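Local coordinates for ribosomal RNA processing protein 6 (PDB 4NLC) that probably trims and degrades RNA from its 3' end as an exosome-associated exoribonuclease, here represented by its catalytic core, at residues D120-C125 against E214-A219; M112-R117 against Y133-V138; L323-K328 against N334-C339. The protein carries 1 engineered substitution. All coordinates share one frame; numbering follows the deposited sequence.

Contact 1: D120-C125 against E214-A219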
ATOM      1  N   ASP A 120      18.714   2.746 -11.570  1.00 27.24           N
ATOM      2  CA  ASP A 120      17.357   2.834 -11.070  1.00 26.22           C
ATOM      3  C   ASP A 120      16.378   2.194 -12.050  1.00 30.47           C
ATOM      4  O   ASP A 120      16.626   2.186 -13.251  1.00 30.33           O
ATOM      5  CB  ASP A 120      16.989   4.324 -10.852  1.00 27.68           C
ATOM      6  CG  ASP A 120      17.853   5.063  -9.844  1.00 32.62           C
ATOM      7  OD1 ASP A 120      18.352   4.418  -8.895  1.00 29.60           O
ATOM      8  OD2 ASP A 120      18.012   6.285  -9.989  1.00 42.17           O
ATOM      9  N   PHE A 121      15.244   1.695 -11.532  1.00 27.05           N
ATOM     10  CA  PHE A 121      14.175   1.086 -12.306  1.00 25.98           C
ATOM     11  C   PHE A 121      12.837   1.564 -11.787  1.00 27.89           C
ATOM     12  O   PHE A 121      12.698   1.860 -10.598  1.00 26.85           O
ATOM     13  CB  PHE A 121      14.231  -0.442 -12.218  1.00 27.51           C
ATOM     14  CG  PHE A 121      15.499  -1.050 -12.772  1.00 29.37           C
ATOM     15  CD1 PHE A 121      15.621  -1.325 -14.136  1.00 31.18           C
ATOM     16  CD2 PHE A 121      16.576  -1.345 -11.935  1.00 31.00           C
ATOM     17  CE1 PHE A 121      16.789  -1.898 -14.649  1.00 32.29           C
ATOM     18  CE2 PHE A 121      17.741  -1.928 -12.446  1.00 34.32           C
ATOM     19  CZ  PHE A 121      17.827  -2.220 -13.800  1.00 32.97           C
ATOM     20  N   ILE A 122      11.877   1.692 -12.691  1.00 25.09           N
ATOM     21  CA  ILE A 122      10.484   2.031 -12.376  1.00 25.89           C
ATOM     22  C   ILE A 122       9.662   0.977 -13.055  1.00 29.04           C
ATOM     23  O   ILE A 122       9.782   0.813 -14.266  1.00 27.11           O
ATOM     24  CB  ILE A 122      10.043   3.478 -12.730  1.00 29.37           C
ATOM     25  CG1 ILE A 122      10.723   4.496 -11.802  1.00 29.66           C
ATOM     26  CG2 ILE A 122       8.510   3.623 -12.656  1.00 28.53           C
ATOM     27  CD1 ILE A 122      10.656   5.956 -12.303  1.00 41.02           C
ATOM     28  N   VAL A 123       8.908   0.200 -12.254  1.00 25.15           N
ATOM     29  CA  VAL A 123       8.082  -0.886 -12.732  1.00 25.56           C
ATOM     30  C   VAL A 123       6.604  -0.505 -12.804  1.00 28.70           C
ATOM     31  O   VAL A 123       6.001  -0.145 -11.810  1.00 27.62           O
ATOM     32  CB  VAL A 123       8.312  -2.221 -11.953  1.00 29.39           C
ATOM     33  CG1 VAL A 123       7.495  -3.368 -12.561  1.00 27.91           C
ATOM     34  CG2 VAL A 123       9.792  -2.578 -11.961  1.00 29.57           C
ATOM     35  N   ASP A 124       6.010  -0.685 -13.989  1.00 26.65           N
ATOM     36  CA  ASP A 124       4.593  -0.441 -14.141  1.00 27.16           C
ATOM     37  C   ASP A 124       3.763  -1.653 -13.699  1.00 32.71           C
ATOM     38  O   ASP A 124       3.422  -2.516 -14.507  1.00 31.67           O
ATOM     39  CB  ASP A 124       4.249   0.051 -15.554  1.00 29.11           C
ATOM     40  CG  ASP A 124       2.826   0.529 -15.695  1.00 32.56           C
ATOM     41  OD1 ASP A 124       1.974   0.134 -14.858  1.00 30.63           O
ATOM     42  OD2 ASP A 124       2.543   1.253 -16.663  1.00 36.52           O
ATOM     43  N   CYS A 125       3.441  -1.676 -12.386  1.00 32.63           N
ATOM     44  CA  CYS A 125       2.592  -2.609 -11.614  1.00 33.13           C
ATOM     45  C   CYS A 125       1.230  -2.783 -12.188  1.00 36.21           C
ATOM     46  O   CYS A 125       0.527  -3.677 -11.730  1.00 38.24           O
ATOM     47  CB  CYS A 125       2.434  -2.102 -10.186  1.00 33.32           C
ATOM     48  SG  CYS A 125       3.894  -2.271  -9.197  1.00 37.00           S
ATOM     49  N   GLU A 214       7.901  14.806 -14.105  1.00 33.39           N
ATOM     50  CA  GLU A 214       8.018  15.220 -12.694  1.00 33.03           C
ATOM     51  C   GLU A 214       7.713  14.058 -11.749  1.00 35.28           C
ATOM     52  O   GLU A 214       8.338  13.931 -10.681  1.00 33.91           O
ATOM     53  CB  GLU A 214       7.093  16.412 -12.378  1.00 35.08           C
ATOM     54  CG  GLU A 214       7.388  17.687 -13.155  1.00 48.96           C
ATOM     55  CD  GLU A 214       6.812  17.827 -14.559  1.00 69.28           C
ATOM     56  OE1 GLU A 214       6.908  18.952 -15.103  1.00 77.68           O
ATOM     57  OE2 GLU A 214       6.279  16.840 -15.122  1.00 50.13           O
ATOM     58  N   MET A 215       6.729  13.224 -12.139  1.00 30.93           N
ATOM     59  CA  MET A 215       6.332  12.036 -11.371  1.00 29.50           C
ATOM     60  C   MET A 215       7.336  10.877 -11.593  1.00 34.02           C
ATOM     61  O   MET A 215       7.606  10.107 -10.662  1.00 33.97           O
ATOM     62  CB  MET A 215       4.896  11.641 -11.698  1.00 31.47           C
ATOM     63  CG  MET A 215       3.887  12.512 -10.996  1.00 35.24           C
ATOM     64  SD  MET A 215       2.170  12.251 -11.485  1.00 38.97           S
ATOM     65  CE  MET A 215       1.769  10.761 -10.654  1.00 34.43           C
ATOM     66  N   VAL A 216       7.960  10.807 -12.791  1.00 30.93           N
ATOM     67  CA  VAL A 216       9.014   9.810 -13.044  1.00 31.39           C
ATOM     68  C   VAL A 216      10.198  10.169 -12.112  1.00 35.20           C
ATOM     69  O   VAL A 216      10.732   9.293 -11.435  1.00 34.59           O
ATOM     70  CB  VAL A 216       9.446   9.745 -14.530  1.00 35.37           C
ATOM     71  CG1 VAL A 216      10.659   8.842 -14.705  1.00 35.33           C
ATOM     72  CG2 VAL A 216       8.297   9.284 -15.433  1.00 34.81           C
ATOM     73  N   SER A 217      10.546  11.468 -12.036  1.00 31.58           N
ATOM     74  CA  SER A 217      11.629  11.963 -11.173  1.00 32.11           C
ATOM     75  C   SER A 217      11.321  11.723  -9.681  1.00 35.24           C
ATOM     76  O   SER A 217      12.193  11.230  -8.961  1.00 34.29           O
ATOM     77  CB  SER A 217      11.932  13.428 -11.458  1.00 34.17           C
ATOM     78  OG  SER A 217      12.966  13.845 -10.589  1.00 40.87           O
ATOM     79  N   TYR A 218      10.064  12.010  -9.245  1.00 31.85           N
ATOM     80  CA  TYR A 218       9.605  11.737  -7.879  1.00 32.21           C
ATOM     81  C   TYR A 218       9.772  10.261  -7.511  1.00 32.88           C
ATOM     82  O   TYR A 218      10.262   9.952  -6.419  1.00 31.89           O
ATOM     83  CB  TYR A 218       8.122  12.137  -7.684  1.00 35.06           C
ATOM     84  CG  TYR A 218       7.619  11.877  -6.275  1.00 37.93           C
ATOM     85  CD1 TYR A 218       7.067  10.647  -5.925  1.00 39.62           C
ATOM     86  CD2 TYR A 218       7.725  12.850  -5.285  1.00 39.09           C
ATOM     87  CE1 TYR A 218       6.640  10.389  -4.623  1.00 41.05           C
ATOM     88  CE2 TYR A 218       7.264  12.617  -3.992  1.00 39.86           C
ATOM     89  CZ  TYR A 218       6.727  11.386  -3.663  1.00 47.72           C
ATOM     90  OH  TYR A 218       6.298  11.166  -2.377  1.00 48.69           O
ATOM     91  N   ALA A 219       9.296   9.360  -8.390  1.00 27.71           N
ATOM     92  CA  ALA A 219       9.353   7.910  -8.182  1.00 25.80           C
ATOM     93  C   ALA A 219      10.808   7.402  -8.069  1.00 29.77           C
ATOM     94  O   ALA A 219      11.155   6.682  -7.128  1.00 28.92           O
ATOM     95  CB  ALA A 219       8.617   7.195  -9.309  1.00 25.93           C
TER
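Ile122 of strand 120-123 pushes its terminal methyl against Val216 and Ala219 of helix 213-224. The contact is small, about 119 Å² in all, and Ile122 is the single residue of its segment that takes part. The chi2 torsion of Ile122 is extended (164°), which carries CD1 well out from the strand. CD1 meets Val216 first at the backbone, with Ile122 CD1 and Val216 O 3.4 Å apart. The side chains of the two residues run at a slant, and Ile122 CD1 lies 3.8 Å from Val216 CG1. On the next turn Ile122 CD1 is also 3.8 Å from Ala219 CB. Ala219 has only its CB to place between helix and sheet, consistent with the 7.3 Å between the CA atoms of Ile122 and Ala219. This buried side is tight. Leu111 of the neighbouring strand 108-115 touches both Ile122 and Ala219, and Leu71 touches Val216. Val216 marks the edge of the packing and is partly exposed; on the looser other side of the helix Ser217 and Tyr218 start away from the strand, and Glu214 is exposed. Polar fastening comes from the strand's start, where Asp120 accepts hydrogen bonds from Gln220 and His224, further along the same helix. At Ile122 the contact is apolar packing of one methyl against two side-chain methyls and a carbonyl oxygen, with no hydrogen bond to direct it.

Contact 2: M112-R117 against Y133-V138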
ATOM      1  N   MET A 112       6.228   0.349  -8.770  1.00 24.86           N
ATOM      2  CA  MET A 112       7.263  -0.200  -7.897  1.00 23.40           C
ATOM      3  C   MET A 112       8.552   0.479  -8.372  1.00 27.66           C
ATOM      4  O   MET A 112       8.805   0.557  -9.570  1.00 25.20           O
ATOM      5  CB  MET A 112       7.371  -1.737  -8.026  1.00 24.36           C
ATOM      6  CG  MET A 112       8.512  -2.343  -7.210  1.00 27.20           C
ATOM      7  SD  MET A 112       8.674  -4.141  -7.391  1.00 32.84           S
ATOM      8  CE  MET A 112       7.441  -4.683  -6.262  1.00 28.87           C
ATOM      9  N   GLN A 113       9.349   0.973  -7.438  1.00 23.30           N
ATOM     10  CA  GLN A 113      10.608   1.605  -7.790  1.00 22.75           C
ATOM     11  C   GLN A 113      11.692   0.731  -7.179  1.00 26.37           C
ATOM     12  O   GLN A 113      11.533   0.209  -6.066  1.00 22.26           O
ATOM     13  CB  GLN A 113      10.684   3.058  -7.249  1.00 24.26           C
ATOM     14  CG  GLN A 113       9.582   3.988  -7.786  1.00 26.77           C
ATOM     15  CD  GLN A 113       8.501   4.194  -6.775  1.00 36.84           C
ATOM     16  OE1 GLN A 113       8.601   5.020  -5.875  1.00 45.79           O
ATOM     17  NE2 GLN A 113       7.463   3.419  -6.866  1.00 26.52           N
ATOM     18  N   ILE A 114      12.769   0.531  -7.930  1.00 25.13           N
ATOM     19  CA  ILE A 114      13.901  -0.272  -7.476  1.00 25.66           C
ATOM     20  C   ILE A 114      15.188   0.436  -7.820  1.00 30.15           C
ATOM     21  O   ILE A 114      15.398   0.773  -8.981  1.00 31.36           O
ATOM     22  CB  ILE A 114      13.907  -1.735  -8.050  1.00 28.53           C
ATOM     23  CG1 ILE A 114      12.652  -2.546  -7.636  1.00 29.25           C
ATOM     24  CG2 ILE A 114      15.170  -2.493  -7.602  1.00 27.52           C
ATOM     25  CD1 ILE A 114      12.013  -3.290  -8.778  1.00 40.97           C
ATOM     26  N   SER A 115      16.091   0.561  -6.849  1.00 25.67           N
ATOM     27  CA  SER A 115      17.419   1.072  -7.141  1.00 26.04           C
ATOM     28  C   SER A 115      18.455   0.037  -6.754  1.00 29.30           C
ATOM     29  O   SER A 115      18.329  -0.620  -5.715  1.00 26.91           O
ATOM     30  CB  SER A 115      17.715   2.373  -6.397  1.00 28.17           C
ATOM     31  OG  SER A 115      16.986   3.492  -6.875  1.00 33.95           O
ATOM     32  N   THR A 116      19.505  -0.057  -7.569  1.00 27.16           N
ATOM     33  CA  THR A 116      20.692  -0.865  -7.299  1.00 28.50           C
ATOM     34  C   THR A 116      21.809   0.150  -7.138  1.00 32.83           C
ATOM     35  O   THR A 116      21.593   1.337  -7.388  1.00 32.23           O
ATOM     36  CB  THR A 116      21.002  -1.920  -8.418  1.00 32.01           C
ATOM     37  OG1 THR A 116      21.561  -1.301  -9.573  1.00 34.38           O
ATOM     38  CG2 THR A 116      19.803  -2.774  -8.797  1.00 26.52           C
ATOM     39  N   ARG A 117      23.011  -0.304  -6.768  1.00 30.60           N
ATOM     40  CA  ARG A 117      24.183   0.569  -6.650  1.00 30.46           C
ATOM     41  C   ARG A 117      24.541   1.246  -7.982  1.00 32.43           C
ATOM     42  O   ARG A 117      25.227   2.254  -7.966  1.00 32.55           O
ATOM     43  CB  ARG A 117      25.411  -0.241  -6.155  1.00 29.45           C
ATOM     44  CG  ARG A 117      25.232  -0.902  -4.787  1.00 29.38           C
ATOM     45  CD  ARG A 117      24.902   0.100  -3.683  1.00 30.90           C
ATOM     46  NE  ARG A 117      24.909  -0.593  -2.408  1.00 32.79           N
ATOM     47  CZ  ARG A 117      25.034  -0.019  -1.222  1.00 41.14           C
ATOM     48  NH1 ARG A 117      25.101   1.302  -1.118  1.00 36.49           N
ATOM     49  NH2 ARG A 117      25.087  -0.761  -0.128  1.00 29.88           N
ATOM     50  N   TYR A 133       4.516 -11.838 -10.026  1.00 28.19           N
ATOM     51  CA  TYR A 133       4.927 -13.064  -9.330  1.00 28.37           C
ATOM     52  C   TYR A 133       6.353 -13.489  -9.736  1.00 30.05           C
ATOM     53  O   TYR A 133       7.042 -14.160  -8.961  1.00 27.39           O
ATOM     54  CB  TYR A 133       3.916 -14.196  -9.576  1.00 29.93           C
ATOM     55  CG  TYR A 133       3.894 -14.723 -11.000  1.00 33.00           C
ATOM     56  CD1 TYR A 133       4.739 -15.750 -11.394  1.00 35.52           C
ATOM     57  CD2 TYR A 133       2.975 -14.246 -11.927  1.00 34.48           C
ATOM     58  CE1 TYR A 133       4.694 -16.273 -12.685  1.00 38.04           C
ATOM     59  CE2 TYR A 133       2.913 -14.767 -13.222  1.00 36.06           C
ATOM     60  CZ  TYR A 133       3.799 -15.760 -13.605  1.00 43.54           C
ATOM     61  OH  TYR A 133       3.775 -16.275 -14.878  1.00 45.94           O
ATOM     62  N   LEU A 134       6.788 -13.063 -10.944  1.00 26.31           N
ATOM     63  CA  LEU A 134       8.137 -13.329 -11.487  1.00 27.20           C
ATOM     64  C   LEU A 134       9.259 -12.707 -10.663  1.00 30.20           C
ATOM     65  O   LEU A 134      10.413 -13.060 -10.843  1.00 29.83           O
ATOM     66  CB  LEU A 134       8.262 -12.921 -12.974  1.00 27.57           C
ATOM     67  CG  LEU A 134       7.392 -13.736 -13.956  1.00 32.58           C
ATOM     68  CD1 LEU A 134       7.385 -13.098 -15.324  1.00 32.22           C
ATOM     69  CD2 LEU A 134       7.824 -15.191 -14.040  1.00 35.75           C
ATOM     70  N   MET A 135       8.913 -11.806  -9.752  1.00 27.23           N
ATOM     71  CA  MET A 135       9.851 -11.138  -8.858  1.00 27.14           C
ATOM     72  C   MET A 135      10.103 -11.978  -7.598  1.00 27.56           C
ATOM     73  O   MET A 135      11.024 -11.658  -6.860  1.00 28.55           O
ATOM     74  CB  MET A 135       9.319  -9.742  -8.456  1.00 29.33           C
ATOM     75  CG  MET A 135       9.015  -8.848  -9.649  1.00 33.53           C
ATOM     76  SD  MET A 135       9.327  -7.127  -9.281  1.00 38.62           S
ATOM     77  CE  MET A 135      11.190  -7.177  -9.149  1.00 35.02           C
ATOM     78  N   ALA A 136       9.299 -13.038  -7.354  1.00 21.14           N
ATOM     79  CA  ALA A 136       9.460 -13.936  -6.194  1.00 21.84           C
ATOM     80  C   ALA A 136      10.909 -14.492  -6.008  1.00 27.95           C
ATOM     81  O   ALA A 136      11.353 -14.545  -4.867  1.00 29.70           O
ATOM     82  CB  ALA A 136       8.436 -15.073  -6.221  1.00 22.28           C
ATOM     83  N   PRO A 137      11.728 -14.807  -7.041  1.00 25.37           N
ATOM     84  CA  PRO A 137      13.115 -15.250  -6.743  1.00 25.30           C
ATOM     85  C   PRO A 137      13.959 -14.146  -6.069  1.00 29.80           C
ATOM     86  O   PRO A 137      14.770 -14.448  -5.208  1.00 29.73           O
ATOM     87  CB  PRO A 137      13.668 -15.611  -8.126  1.00 26.39           C
ATOM     88  CG  PRO A 137      12.468 -15.895  -8.963  1.00 29.93           C
ATOM     89  CD  PRO A 137      11.461 -14.889  -8.496  1.00 25.71           C
ATOM     90  N   VAL A 138      13.732 -12.875  -6.420  1.00 25.64           N
ATOM     91  CA  VAL A 138      14.450 -11.743  -5.825  1.00 24.96           C
ATOM     92  C   VAL A 138      13.948 -11.498  -4.405  1.00 28.51           C
ATOM     93  O   VAL A 138      14.764 -11.467  -3.482  1.00 28.48           O
ATOM     94  CB  VAL A 138      14.419 -10.448  -6.703  1.00 28.32           C
ATOM     95  CG1 VAL A 138      15.120  -9.276  -6.003  1.00 27.58           C
ATOM     96  CG2 VAL A 138      15.062 -10.697  -8.060  1.00 28.64           C
TER
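The contact of Met112 and Ile114 with Met135 belongs to the core of the alpha/beta 3'-5' exonuclease domain, a member of the RNase H-like superfamily. It joins strand 108-115, inside the mixed sheet, to the short 3-10 turn that leads into helix 136-140. The backbones stay far apart: the CA atoms of Met112 and Met135 are 11.3 Å from each other. Long side chains fill the distance from both sides. Met112 leaves the strand with CG anti to the backbone N (chi1 176°) and stays extended through chi2. It bends only at its last torsion. Met135 comes from the other side, bent at both chi2 and chi3. The two methionines run alongside each other in opposite directions and meet at their sulfurs, with Met112 SD and Met135 SD 3.6 Å apart. That is about van der Waals contact. The final bend of Met135 carries its methyl past the sulfur pair toward Ile114. There the ends meet tip to tip, with Met135 CE 4.0 Å from Ile114 CD1. All three residues are buried, and no hydrogen bond links the segments. Contact is made through flexible thioether chains and one isoleucine methyl.

Around this point, Leu97 of strand 92-100 and Met132 also touch Met112. Leu87 of helix 77-87 touches both Ile114 and Val138. Helix 136-140 lies in the beta-alpha-beta crossover from strand 120-123 to the parallel strand 145-148, which passes over strands 108-115 and 92-100. On the opposite face of the sheet, Gln113 turns to helix 213-224.

Contact 3: L323-K328 against N334-C339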
ATOM      1  N   LEU A 323     -23.964  11.631   7.486  1.00 35.57           N
ATOM      2  CA  LEU A 323     -24.509  12.391   8.592  1.00 36.27           C
ATOM      3  C   LEU A 323     -25.633  13.290   8.156  1.00 37.64           C
ATOM      4  O   LEU A 323     -26.633  13.357   8.851  1.00 37.65           O
ATOM      5  CB  LEU A 323     -23.435  13.183   9.321  1.00 38.51           C
ATOM      6  CG  LEU A 323     -23.669  13.275  10.820  1.00 44.84           C
ATOM      7  CD1 LEU A 323     -23.088  12.039  11.532  1.00 46.21           C
ATOM      8  CD2 LEU A 323     -23.091  14.565  11.368  1.00 49.17           C
ATOM      9  N   SER A 324     -25.530  13.879   6.963  1.00 32.40           N
ATOM     10  CA  SER A 324     -26.560  14.748   6.398  1.00 31.77           C
ATOM     11  C   SER A 324     -27.896  14.010   6.211  1.00 34.81           C
ATOM     12  O   SER A 324     -28.937  14.567   6.522  1.00 34.28           O
ATOM     13  CB  SER A 324     -26.091  15.329   5.072  1.00 34.65           C
ATOM     14  OG  SER A 324     -26.907  16.440   4.755  1.00 49.51           O
ATOM     15  N   ILE A 325     -27.856  12.766   5.708  1.00 31.02           N
ATOM     16  CA  ILE A 325     -29.056  11.962   5.487  1.00 30.33           C
ATOM     17  C   ILE A 325     -29.677  11.640   6.839  1.00 34.64           C
ATOM     18  O   ILE A 325     -30.865  11.875   7.029  1.00 34.99           O
ATOM     19  CB  ILE A 325     -28.764  10.687   4.637  1.00 32.28           C
ATOM     20  CG1 ILE A 325     -28.382  11.066   3.187  1.00 31.47           C
ATOM     21  CG2 ILE A 325     -29.965   9.707   4.668  1.00 32.27           C
ATOM     22  CD1 ILE A 325     -27.967   9.898   2.319  1.00 31.62           C
ATOM     23  N   ALA A 326     -28.854  11.151   7.781  1.00 30.83           N
ATOM     24  CA  ALA A 326     -29.251  10.821   9.144  1.00 30.49           C
ATOM     25  C   ALA A 326     -29.945  12.011   9.849  1.00 34.31           C
ATOM     26  O   ALA A 326     -31.002  11.829  10.429  1.00 32.75           O
ATOM     27  CB  ALA A 326     -28.021  10.380   9.943  1.00 30.85           C
ATOM     28  N   THR A 327     -29.373  13.219   9.741  1.00 32.24           N
ATOM     29  CA  THR A 327     -29.857  14.430  10.413  1.00 32.62           C
ATOM     30  C   THR A 327     -31.111  14.981   9.769  1.00 36.47           C
ATOM     31  O   THR A 327     -32.130  15.129  10.454  1.00 36.41           O
ATOM     32  CB  THR A 327     -28.742  15.492  10.523  1.00 41.66           C
ATOM     33  OG1 THR A 327     -28.332  15.849   9.213  1.00 49.20           O
ATOM     34  CG2 THR A 327     -27.519  15.001  11.281  1.00 38.41           C
ATOM     35  N   LYS A 328     -31.055  15.240   8.448  1.00 31.67           N
ATOM     36  CA  LYS A 328     -32.160  15.823   7.687  1.00 31.61           C
ATOM     37  C   LYS A 328     -33.321  14.871   7.390  1.00 34.66           C
ATOM     38  O   LYS A 328     -34.416  15.358   7.100  1.00 34.50           O
ATOM     39  CB  LYS A 328     -31.640  16.450   6.372  1.00 35.17           C
ATOM     40  CG  LYS A 328     -30.744  17.680   6.565  1.00 49.62           C
ATOM     41  CD  LYS A 328     -30.041  18.031   5.256  1.00 69.65           C
ATOM     42  CE  LYS A 328     -29.397  19.404   5.250  1.00 83.96           C
ATOM     43  NZ  LYS A 328     -28.902  19.778   3.894  1.00 86.21           N
ATOM     44  N   ASN A 334     -34.889  13.582  -4.693  1.00 43.98           N
ATOM     45  CA  ASN A 334     -34.202  14.867  -4.864  1.00 44.62           C
ATOM     46  C   ASN A 334     -33.560  15.343  -3.586  1.00 47.64           C
ATOM     47  O   ASN A 334     -32.420  15.809  -3.631  1.00 46.77           O
ATOM     48  CB  ASN A 334     -35.153  15.921  -5.409  1.00 48.56           C
ATOM     49  CG  ASN A 334     -35.816  15.478  -6.680  1.00 76.45           C
ATOM     50  OD1 ASN A 334     -36.949  14.984  -6.664  1.00 75.81           O
ATOM     51  ND2 ASN A 334     -35.078  15.533  -7.783  1.00 64.36           N
ATOM     52  N   GLU A 335     -34.281  15.209  -2.442  1.00 43.80           N
ATOM     53  CA  GLU A 335     -33.782  15.570  -1.109  1.00 41.75           C
ATOM     54  C   GLU A 335     -32.572  14.684  -0.773  1.00 42.20           C
ATOM     55  O   GLU A 335     -31.589  15.189  -0.243  1.00 40.92           O
ATOM     56  CB  GLU A 335     -34.874  15.395  -0.045  1.00 42.52           C
ATOM     57  CG  GLU A 335     -35.795  16.582   0.166  1.00 56.02           C
ATOM     58  CD  GLU A 335     -36.910  16.332   1.172  1.00 67.32           C
ATOM     59  OE1 GLU A 335     -36.624  16.000   2.350  1.00 37.09           O
ATOM     60  OE2 GLU A 335     -38.085  16.482   0.768  1.00 56.03           O
ATOM     61  N   VAL A 336     -32.633  13.374  -1.117  1.00 38.08           N
ATOM     62  CA  VAL A 336     -31.535  12.418  -0.881  1.00 36.26           C
ATOM     63  C   VAL A 336     -30.325  12.840  -1.729  1.00 41.46           C
ATOM     64  O   VAL A 336     -29.191  12.824  -1.240  1.00 40.55           O
ATOM     65  CB  VAL A 336     -31.918  10.929  -1.144  1.00 39.57           C
ATOM     66  CG1 VAL A 336     -30.724  10.002  -0.886  1.00 39.03           C
ATOM     67  CG2 VAL A 336     -33.121  10.488  -0.307  1.00 38.88           C
ATOM     68  N   LEU A 337     -30.580  13.248  -2.993  1.00 39.90           N
ATOM     69  CA  LEU A 337     -29.537  13.697  -3.913  1.00 39.51           C
ATOM     70  C   LEU A 337     -28.842  14.964  -3.428  1.00 44.45           C
ATOM     71  O   LEU A 337     -27.640  15.087  -3.613  1.00 43.99           O
ATOM     72  CB  LEU A 337     -30.060  13.835  -5.349  1.00 40.58           C
ATOM     73  CG  LEU A 337     -30.418  12.527  -6.101  1.00 44.20           C
ATOM     74  CD1 LEU A 337     -30.844  12.822  -7.506  1.00 46.07           C
ATOM     75  CD2 LEU A 337     -29.261  11.495  -6.099  1.00 41.99           C
ATOM     76  N   LYS A 338     -29.577  15.860  -2.736  1.00 43.62           N
ATOM     77  CA  LYS A 338     -29.039  17.092  -2.151  1.00 44.59           C
ATOM     78  C   LYS A 338     -28.009  16.766  -1.037  1.00 50.81           C
ATOM     79  O   LYS A 338     -26.883  17.261  -1.085  1.00 52.37           O
ATOM     80  CB  LYS A 338     -30.169  17.972  -1.613  1.00 47.73           C
ATOM     81  CG  LYS A 338     -30.890  18.774  -2.683  1.00 71.82           C
ATOM     82  CD  LYS A 338     -31.748  19.863  -2.058  1.00 88.61           C
ATOM     83  CE  LYS A 338     -32.589  20.596  -3.081  1.00107.51           C
ATOM     84  NZ  LYS A 338     -33.598  21.484  -2.435  1.00118.24           N
ATOM     85  N   CYS A 339     -28.377  15.891  -0.080  1.00 46.56           N
ATOM     86  CA  CYS A 339     -27.510  15.455   1.014  1.00 45.89           C
ATOM     87  C   CYS A 339     -26.187  14.853   0.514  1.00 51.39           C
ATOM     88  O   CYS A 339     -25.135  15.126   1.095  1.00 51.16           O
ATOM     89  CB  CYS A 339     -28.242  14.467   1.919  1.00 45.04           C
ATOM     90  SG  CYS A 339     -29.741  15.119   2.698  1.00 48.97           S
TER
HETATM   91  O   HOH W   1     -35.500  17.133   5.325  1.00 48.03           O
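This is a helix-helix contact within the HRDC domain, where Cys339 at the end of helix 333-339 fits against Ser324, Ile325 and Lys328 of helix 319-328. The two helices follow each other in the chain, joined by a short loop. Their local axes come within 9.4 Å and are inclined at 135°, so the second helix turns back at a steep slant to the first. The backbones are nearest at one end of the contact, where the CA atoms of Ser324 and Cys339 are 5.5 Å apart.

Cys339 points into the first helix and touches three side chains there. Cys339 CB lies 3.6 Å from Ile325 CG1, the closest approach between the segments. On another side, Ser324 OG packs 3.7 Å from Cys339 CB. Cys339 holds SG beside its backbone N and anti to the carbonyl carbon (chi1 -60°), which turns the sulfur toward the lysine. Lys328 is extended beyond CG and passes the sulfur, with Lys328 CD 3.9 Å from Cys339 SG. Deeper in, Ile325 CD1 reaches Val336 CG1 at 4.2 Å. Helix 351-359 closes this inner side, through Val358 against Ile325 and Leu354 and Leu355 against Val336. Val294 and Ile298 of helix 289-309 also pack on Ile325.

The outer rim is polar. A water donates a hydrogen bond to Lys328 O at 2.7 Å and a weak one to Glu335 OE1. Near the tight end, the engineered Ser321 forms a hydrogen bond through OG with Cys339 O; in another structure of the protein this position forms a disulfide with Cys340, which is absent here. The chemistry therefore grades from an isoleucine-valine interior, through a cysteine, to a solvent-bridged edge; direct hydrogen bonds between the two segments are absent.

Overall arrangement
Contacts 1 and 2 belong to the exonuclease domain and contact 3 to the HRDC domain. The centres of contacts 1 and 2 lie 13 Å apart, and their strands are antiparallel neighbours in the same sheet, whose opposite faces they use. They touch directly: Val123 N is 2.7 Å from Met112 O, and Asp120 OD1 is 2.6 Å from Ser115 OG, both hydrogen-bonded. Contact 3 stands apart, its nearest atoms about 30 Å from contact 1 and about 36 Å from contact 2. Contacts 1 and 2 pack helix 213-224 and the 3-10 turn before helix 136-140 against the sheet that, in this family, probably carries the nuclease site, while contact 3 belongs to a separate helical module.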